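Local coordinates for protein AcrH (Aeromonas hydrophila, PDB 3WXX) that probably acts as a type III secretion chaperone that holds the translocator protein AopB in complex before secretion, at residues G108-G112 and K147-E151. The protein carries 1 engineered substitution. Sequence-based numbering, arbitrary orientation.
Sequences GELEG and KKDME
The ammonium nitrogen of Lys148 is gripped by two carboxylates, one from each side of the contact. Its NZ gives a hydrogen bond of 3.2 Å to Glu111 OE2, arriving at the anti lone pair, the one turned away from the other carboxylate oxygen. Lys148 NZ also bonds Glu151 OE1 at 3.1 Å, within segment 147-151, and meets that oxygen nearly along its C-O bond. Both are salt bridges, and the lysine probably offsets the mutual repulsion of the two acids, whose oxygens Glu111 OE2 and Glu151 OE1 lie 4.4 Å apart. The Lys148 chain leaves with CG anti to the backbone N (chi1 -180°) and then bends at chi2 (33°), which brings NZ across to the other helix; there it crosses the Glu111 chain at about a right angle. Glu111 is bent as well, whereas Glu151 is extended beyond CG and reaches back from the C-terminal end.

Beneath this charged surface group, Leu110 supplies the apolar part of the contact. Its side chain leaves the backbone toward helix 131-149, and it is the buried residue among those that touch. Its CD1 methyl rests against the backbone, 3.7 Å from Lys148 CA and 3.8 Å from Lys147 O, and Glu151 OE2 lies 3.9 Å from the same Leu110 CD1. The Leu110 side chain also touches Leu105 of helix 95-106, so one residue meets both neighbouring helices. Helix 95-106 ends in a Schellman motif at Gly108, and Glu109, the N-cap residue of helix 110-126, forms a salt bridge with Arg77. The first turn of helix 110-126 thus packs beside the last turn of helix 131-149, as expected where two successive helices run antiparallel, consistent with the all-helical, TPR-like fold of type III secretion chaperones for translocators, here at its C-terminal end.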
loop_
_atom_site.group_PDB
_atom_site.type_symbol
_atom_site.label_atom_id
_atom_site.label_comp_id
_atom_site.label_asym_id
_atom_site.label_seq_id
_atom_site.Cartn_x
_atom_site.Cartn_y
_atom_site.Cartn_z
ATOM N N GLY A 108 -9.357 -15.356 12.474
ATOM C CA GLY A 108 -10.688 -15.857 12.666
ATOM C C GLY A 108 -11.692 -15.252 11.714
ATOM O O GLY A 108 -12.873 -15.552 11.807
ATOM N N GLU A 109 -11.245 -14.420 10.780
ATOM C CA GLU A 109 -12.181 -13.833 9.836
ATOM C C GLU A 109 -12.444 -14.760 8.657
ATOM O O GLU A 109 -11.876 -14.621 7.581
ATOM C CB GLU A 109 -11.755 -12.424 9.435
ATOM C CG GLU A 109 -12.434 -11.392 10.301
ATOM C CD GLU A 109 -11.605 -10.147 10.488
ATOM O OE1 GLU A 109 -11.423 -9.392 9.492
ATOM O OE2 GLU A 109 -11.148 -9.940 11.634
ATOM N N LEU A 110 -13.374 -15.679 8.879
ATOM C CA LEU A 110 -13.604 -16.773 7.945
ATOM C C LEU A 110 -14.281 -16.309 6.689
ATOM O O LEU A 110 -13.945 -16.773 5.618
ATOM C CB LEU A 110 -14.373 -17.917 8.600
ATOM C CG LEU A 110 -13.751 -18.401 9.936
ATOM C CD1 LEU A 110 -14.444 -19.672 10.402
ATOM C CD2 LEU A 110 -12.236 -18.613 9.901
ATOM N N GLU A 111 -15.164 -15.341 6.793
ATOM C CA GLU A 111 -15.941 -14.924 5.638
ATOM C C GLU A 111 -14.994 -14.326 4.625
ATOM O O GLU A 111 -15.155 -14.513 3.428
ATOM C CB GLU A 111 -17.039 -13.919 5.999
ATOM C CG GLU A 111 -18.045 -14.391 7.053
ATOM C CD GLU A 111 -17.467 -14.478 8.482
ATOM O OE1 GLU A 111 -16.490 -13.756 8.821
ATOM O OE2 GLU A 111 -17.993 -15.298 9.277
ATOM N N GLY A 112 -14.013 -13.580 5.109
ATOM C CA GLY A 112 -13.028 -12.950 4.229
ATOM C C GLY A 112 -11.889 -13.865 3.824
ATOM O O GLY A 112 -11.445 -13.840 2.681
ATOM N N LYS A 147 -14.553 -25.043 8.566
ATOM C CA LYS A 147 -14.328 -24.362 9.847
ATOM C C LYS A 147 -15.457 -23.342 10.086
ATOM O O LYS A 147 -15.878 -23.101 11.218
ATOM C CB LYS A 147 -12.940 -23.688 9.806
ATOM C CG LYS A 147 -12.342 -23.264 11.140
ATOM C CD LYS A 147 -10.805 -23.269 11.106
ATOM C CE LYS A 147 -10.191 -24.451 11.868
ATOM N NZ LYS A 147 -8.770 -24.758 11.512
ATOM N N LYS A 148 -15.963 -22.792 8.984
ATOM C CA LYS A 148 -17.081 -21.833 8.976
ATOM C C LYS A 148 -18.357 -22.531 9.450
ATOM O O LYS A 148 -18.986 -22.045 10.372
ATOM C CB LYS A 148 -17.265 -21.218 7.561
ATOM C CG LYS A 148 -18.373 -20.184 7.339
ATOM C CD LYS A 148 -18.673 -19.292 8.544
ATOM C CE LYS A 148 -19.717 -18.212 8.285
ATOM N NZ LYS A 148 -20.148 -17.583 9.572
ATOM N N ASP A 149 -18.714 -23.664 8.826
ATOM C CA ASP A 149 -19.835 -24.545 9.262
ATOM C C ASP A 149 -19.805 -25.027 10.716
ATOM O O ASP A 149 -20.863 -25.261 11.278
ATOM C CB ASP A 149 -19.920 -25.807 8.384
ATOM C CG ASP A 149 -20.372 -25.519 6.935
ATOM O OD1 ASP A 149 -20.862 -24.408 6.644
ATOM O OD2 ASP A 149 -20.223 -26.410 6.071
HETATM N N MSE A 150 -18.627 -25.225 11.311
HETATM C CA MSE A 150 -18.523 -25.663 12.730
HETATM C C MSE A 150 -18.348 -24.505 13.670
HETATM O O MSE A 150 -17.505 -24.572 14.574
HETATM C CB MSE A 150 -17.396 -26.657 13.059
HETATM C CG MSE A 150 -17.423 -27.834 12.090
HETATM SE SE MSE A 150 -18.215 -29.463 12.904
HETATM C CE MSE A 150 -17.050 -29.663 14.490
ATOM N N GLU A 151 -19.156 -23.455 13.535
ATOM C CA GLU A 151 -18.892 -22.250 14.296
ATOM C C GLU A 151 -19.904 -22.057 15.417
ATOM O O GLU A 151 -19.575 -22.273 16.590
ATOM C CB GLU A 151 -18.815 -21.032 13.384
ATOM C CG GLU A 151 -17.787 -20.020 13.848
ATOM C CD GLU A 151 -17.703 -18.799 12.941
ATOM O OE1 GLU A 151 -18.595 -18.592 12.077
ATOM O OE2 GLU A 151 -16.735 -18.037 13.098
#